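Local coordinates for protein tonb-dependent siderophore receptor (Acinetobacter baumannii, PDB 5FP1) that probably binds iron-chelating siderophores at the outer membrane in the first step of iron uptake, and may bind ferric enterobactin with micromolar affinity, at residues 656-661 with 697-702; 554-559 with 605-610. All blocks are in the same frame, centred on the assembly; numbering follows the deposited sequence.

Interaction 1. Residues 656-661 with 697-702. With PO4 (phosphate ion), chain B.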
# COMPACT_ATOMS: atom_id res chain seq x y z
N ASN A 656 6.01 -22.42 -5.86
CA ASN A 656 5.75 -21.99 -7.23
C ASN A 656 4.80 -23.00 -7.93
O ASN A 656 5.05 -23.39 -9.07
CB ASN A 656 7.03 -21.85 -8.09
CG ASN A 656 7.94 -20.65 -7.74
OD1 ASN A 656 8.94 -20.44 -8.43
ND2 ASN A 656 7.62 -19.88 -6.71
N THR A 657 3.73 -23.40 -7.26
CA THR A 657 2.71 -24.28 -7.83
C THR A 657 1.33 -23.63 -7.96
O THR A 657 0.41 -24.20 -8.55
CB THR A 657 2.52 -25.53 -6.95
OG1 THR A 657 2.10 -25.17 -5.64
CG2 THR A 657 3.81 -26.31 -6.84
N LYS A 658 1.19 -22.44 -7.37
CA LYS A 658 -0.06 -21.66 -7.36
C LYS A 658 0.23 -20.28 -7.90
O LYS A 658 1.15 -19.59 -7.43
CB LYS A 658 -0.60 -21.60 -5.94
CG LYS A 658 -0.80 -22.99 -5.36
CD LYS A 658 -1.23 -23.02 -3.90
CE LYS A 658 -1.11 -24.43 -3.35
NZ LYS A 658 -1.45 -24.53 -1.90
N TRP A 659 -0.51 -19.88 -8.93
CA TRP A 659 -0.21 -18.65 -9.62
C TRP A 659 -1.40 -18.06 -10.36
O TRP A 659 -2.46 -18.70 -10.51
CB TRP A 659 0.95 -18.87 -10.58
CG TRP A 659 0.62 -19.54 -11.84
CD1 TRP A 659 0.25 -18.96 -13.04
CD2 TRP A 659 0.67 -20.93 -12.08
NE1 TRP A 659 0.05 -19.91 -13.98
CE2 TRP A 659 0.30 -21.14 -13.43
CE3 TRP A 659 1.01 -22.02 -11.29
CZ2 TRP A 659 0.26 -22.40 -14.00
CZ3 TRP A 659 0.96 -23.29 -11.86
CH2 TRP A 659 0.58 -23.47 -13.20
N VAL A 660 -1.24 -16.81 -10.79
CA VAL A 660 -2.21 -16.18 -11.65
C VAL A 660 -1.47 -15.78 -12.91
O VAL A 660 -0.28 -15.41 -12.85
CB VAL A 660 -2.90 -14.98 -10.98
CG1 VAL A 660 -3.68 -15.44 -9.76
CG2 VAL A 660 -1.90 -13.89 -10.61
N PRO A 661 -2.16 -15.84 -14.06
CA PRO A 661 -1.46 -15.62 -15.33
C PRO A 661 -1.18 -14.17 -15.65
O PRO A 661 -1.75 -13.26 -15.03
CB PRO A 661 -2.42 -16.22 -16.39
CG PRO A 661 -3.75 -16.26 -15.73
CD PRO A 661 -3.50 -16.42 -14.25
N TYR A 697 -2.91 -15.30 -3.17
CA TYR A 697 -2.53 -15.71 -1.82
C TYR A 697 -1.64 -16.94 -1.86
O TYR A 697 -1.65 -17.71 -2.83
CB TYR A 697 -3.76 -15.89 -0.90
CG TYR A 697 -3.30 -15.93 0.53
CD1 TYR A 697 -2.71 -14.81 1.11
CD2 TYR A 697 -3.36 -17.11 1.29
CE1 TYR A 697 -2.22 -14.85 2.41
CE2 TYR A 697 -2.88 -17.15 2.58
CZ TYR A 697 -2.31 -16.02 3.13
OH TYR A 697 -1.82 -16.03 4.41
N ALA A 698 -0.85 -17.13 -0.80
CA ALA A 698 0.10 -18.26 -0.70
C ALA A 698 -0.58 -19.62 -0.81
O ALA A 698 0.01 -20.60 -1.24
CB ALA A 698 0.92 -18.17 0.60
N SER A 699 -1.84 -19.66 -0.40
CA SER A 699 -2.66 -20.85 -0.58
C SER A 699 -4.12 -20.47 -0.86
O SER A 699 -4.51 -19.31 -0.73
CB SER A 699 -2.54 -21.77 0.64
OG SER A 699 -2.97 -23.06 0.27
N HIS A 700 -4.89 -21.44 -1.29
CA HIS A 700 -6.35 -21.34 -1.33
C HIS A 700 -7.00 -20.56 -2.49
O HIS A 700 -7.89 -21.10 -3.16
CB HIS A 700 -6.91 -20.83 -0.00
CG HIS A 700 -6.31 -21.48 1.20
ND1 HIS A 700 -6.26 -22.85 1.36
CD2 HIS A 700 -5.76 -20.95 2.32
CE1 HIS A 700 -5.69 -23.13 2.52
NE2 HIS A 700 -5.38 -22.00 3.12
N TYR A 701 -6.61 -19.31 -2.70
CA TYR A 701 -7.34 -18.46 -3.62
C TYR A 701 -6.55 -17.30 -4.16
O TYR A 701 -5.47 -16.93 -3.64
CB TYR A 701 -8.62 -17.92 -2.96
CG TYR A 701 -8.37 -16.75 -2.04
CD1 TYR A 701 -7.96 -16.94 -0.72
CD2 TYR A 701 -8.51 -15.45 -2.50
CE1 TYR A 701 -7.67 -15.86 0.11
CE2 TYR A 701 -8.29 -14.38 -1.67
CZ TYR A 701 -7.87 -14.57 -0.36
OH TYR A 701 -7.64 -13.45 0.43
N ALA A 702 -7.09 -16.73 -5.23
CA ALA A 702 -6.62 -15.48 -5.79
C ALA A 702 -7.78 -14.50 -5.92
O ALA A 702 -8.94 -14.90 -6.01
CB ALA A 702 -6.01 -15.70 -7.14
P PO4 B . -5.87 -22.30 6.50
O1 PO4 B . -6.50 -23.61 6.06
O2 PO4 B . -6.75 -21.18 5.99
O3 PO4 B . -4.46 -22.16 5.92
O4 PO4 B . -5.80 -22.24 8.01
O HOH W 1 -4.37 -24.26 -2.18
O HOH W 2 0.47 -23.15 -0.63

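Interaction 2. Residues 554-559 with 605-610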
# COMPACT_ATOMS: atom_id res chain seq x y z
N ILE A 554 12.47 -23.22 11.70
CA ILE A 554 13.28 -24.45 11.72
C ILE A 554 12.46 -25.69 12.13
O ILE A 554 12.67 -26.77 11.59
CB ILE A 554 14.42 -24.33 12.75
CG1 ILE A 554 15.32 -23.15 12.40
CG2 ILE A 554 15.22 -25.62 12.81
CD1 ILE A 554 15.68 -23.08 10.94
N ASP A 555 11.56 -25.54 13.09
CA ASP A 555 10.65 -26.61 13.46
C ASP A 555 9.45 -25.94 14.07
O ASP A 555 9.37 -24.72 14.05
CB ASP A 555 11.30 -27.61 14.41
CG ASP A 555 11.62 -27.01 15.77
OD1 ASP A 555 10.87 -26.11 16.25
OD2 ASP A 555 12.61 -27.45 16.38
N PRO A 556 8.49 -26.71 14.59
CA PRO A 556 7.23 -26.02 14.89
C PRO A 556 7.33 -24.91 15.93
O PRO A 556 6.42 -24.06 16.01
CB PRO A 556 6.32 -27.15 15.38
CG PRO A 556 6.86 -28.36 14.68
CD PRO A 556 8.35 -28.17 14.63
N THR A 557 8.38 -24.92 16.74
CA THR A 557 8.52 -23.94 17.82
C THR A 557 9.94 -23.40 17.88
O THR A 557 10.41 -22.98 18.95
CB THR A 557 8.13 -24.49 19.23
OG1 THR A 557 8.84 -25.70 19.50
CG2 THR A 557 6.67 -24.74 19.39
N THR A 558 10.61 -23.32 16.73
CA THR A 558 11.95 -22.75 16.65
C THR A 558 12.14 -21.88 15.37
O THR A 558 11.80 -22.31 14.27
CB THR A 558 13.00 -23.87 16.61
OG1 THR A 558 12.73 -24.82 17.66
CG2 THR A 558 14.42 -23.30 16.74
N TYR A 559 12.72 -20.69 15.54
CA TYR A 559 13.03 -19.78 14.43
C TYR A 559 14.49 -19.41 14.41
O TYR A 559 15.17 -19.52 15.42
CB TYR A 559 12.22 -18.48 14.57
CG TYR A 559 10.75 -18.66 14.45
CD1 TYR A 559 9.99 -19.13 15.54
CD2 TYR A 559 10.08 -18.38 13.27
CE1 TYR A 559 8.65 -19.29 15.43
CE2 TYR A 559 8.72 -18.55 13.16
CZ TYR A 559 8.02 -19.00 14.25
OH TYR A 559 6.68 -19.16 14.16
N GLY A 605 1.91 -28.68 13.98
CA GLY A 605 2.98 -29.52 14.51
C GLY A 605 3.84 -30.25 13.48
O GLY A 605 4.78 -30.95 13.84
N LYS A 606 3.52 -30.11 12.20
CA LYS A 606 4.27 -30.81 11.16
C LYS A 606 4.93 -29.81 10.21
O LYS A 606 4.28 -28.90 9.72
CB LYS A 606 3.35 -31.73 10.38
CG LYS A 606 4.06 -32.64 9.39
CD LYS A 606 3.07 -33.47 8.59
CE LYS A 606 3.70 -34.74 8.01
NZ LYS A 606 4.78 -34.45 7.03
N CYS A 607 6.22 -30.01 9.96
CA CYS A 607 6.99 -29.11 9.11
C CYS A 607 7.40 -29.76 7.79
O CYS A 607 7.84 -30.91 7.78
CB CYS A 607 8.24 -28.61 9.84
SG CYS A 607 7.88 -27.66 11.34
N THR A 608 7.26 -29.02 6.70
CA THR A 608 7.73 -29.47 5.40
C THR A 608 8.96 -28.66 5.05
O THR A 608 8.93 -27.42 5.12
CB THR A 608 6.66 -29.24 4.32
OG1 THR A 608 6.43 -27.84 4.21
CG2 THR A 608 5.36 -29.92 4.69
N ASP A 609 10.04 -29.34 4.72
CA ASP A 609 11.28 -28.67 4.37
C ASP A 609 11.16 -27.98 3.00
O ASP A 609 10.69 -28.58 2.03
CB ASP A 609 12.43 -29.66 4.34
CG ASP A 609 13.76 -29.00 4.03
OD1 ASP A 609 13.86 -27.76 4.07
OD2 ASP A 609 14.72 -29.73 3.75
N GLN A 610 11.54 -26.71 2.93
CA GLN A 610 11.41 -25.95 1.69
C GLN A 610 12.74 -25.73 1.00
O GLN A 610 12.82 -24.98 0.02
CB GLN A 610 10.72 -24.60 1.96
CG GLN A 610 9.28 -24.75 2.42
CD GLN A 610 8.56 -23.43 2.63
OE1 GLN A 610 9.06 -22.51 3.29
NE2 GLN A 610 7.37 -23.33 2.07

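Interaction 1. Residues 656-661 with 697-702
Lys658 and Ser699 meet through their outermost polar atoms: Lys658 NZ gives a hydrogen bond to Ser699 OG over 3.0 Å. CG of the lysine stands anti to its own carbonyl carbon (chi1 -56°), and the chain beyond it is extended, which carries the ammonium group across the gap while CD passes the carbonyl oxygen of Ala698. Two waters share the same ammonium. Water 1 accepts from Lys658 NZ and from His700 N, the latter at 3.0 Å; water 2 accepts from Lys658 NZ and donates to Ala698 O, 2.7 Å away. Three bonds thus grip NZ and tie it to three consecutive residues of the turn.

Behind Ser699 the imidazole of His700 takes the hydroxyl over one face, with Ser699 OG 3.4 Å above the ring plane and offset toward its rim. The ring's edge points to a phosphate, probably from the crystallisation liquor: His700 NE2 donates to PO4 O3 at 3.0 Å, nearly straight at 163°. His700 ND1 is engaged by Ser307, which helps fix the ring's rotation.

Further along, the contact turns apolar and buried. Val660 CG1 meets the methyl CB of Ala702 at 3.5 Å, and Phe693 touches both side chains. Within 697-702, Tyr697 N bonds to Tyr701 O and closes the turn between strands 693-696 and 701-704. The whole is a lysine and its waters holding a beta hairpin against the start of barrel strand 659-673, within the beta-barrel domain of a TonB-dependent receptor.

Interaction 2. Residues 554-559 with 605-610
Pro556 lays one face of its ring over the sulfur of Cys607. Pro556 CD comes to 3.4 Å from Cys607 SG and Pro556 CG to 3.6 Å, so the sulfur sits beneath the N-CD-CG side of that face, and the backbone N of the proline is equally near. The same CG also reaches the carbonyl oxygen of Gly605 at 3.4 Å, which places the ring across the beginning of 605-610. With SG anti to the carbonyl carbon of Cys607 (chi1 -62°), the sulfur is directed at the proline while remaining bonded to Cys602 in a disulfide. No hydrogen bond joins the two segments, and the 150 Å² buried between them comes mainly from Pro556, Cys607 and Gly605.

The proline is presented by a compact turn organised around Asp555. Its OD1 accepts two hydrogen bonds. One comes from Thr557 N, 2.8 Å away at 152°, and meets the oxygen nearly end-on to its C-O bond; this is an Asx turn. The other comes from the hydroxyl of Thr558, whose OG1 lies 2.7 Å from Asp555 OD1 on the syn side, 31° out of the carboxylate plane. Two donors of the same turn thereby hold the carboxylate, which probably favours its ionised form. Ile554 and Asp555 both face Thr558 in a classic beta bulge: Ile554 N bonds to Thr558 O, and the bond from Asp555 N to that oxygen is weak.

This turn joins the long barrel strands 536-555 and 558-575. Facing it, 606-609 pairs antiparallel with 600-603, a small hairpin cross-linked by the Cys602-Cys607 disulfide in the connection between barrel strands 582-597 and 624-635; Lys600 of the partner strand bonds to Ile554 O.

In the fold
Both contacts bring regions between or at the ends of barrel strands together, on the same side of the chain's centre, with centres about 22 Å and nearest atoms about 8 Å apart. Interaction 1 is partly buried, its centre about 20 Å from the centre of the chain; interaction 2 lies at the surface, its centre about 30 Å from that point. Both reach the barrel strands, but neither shares an element with the other. Their chemistry differs accordingly: a lysine bonded directly to a hydroxyl and through waters, plus a small apolar patch in interaction 1, against van der Waals contact of a ring with a disulfide sulfur in interaction 2, whose hydrogen bonds stay within one turn.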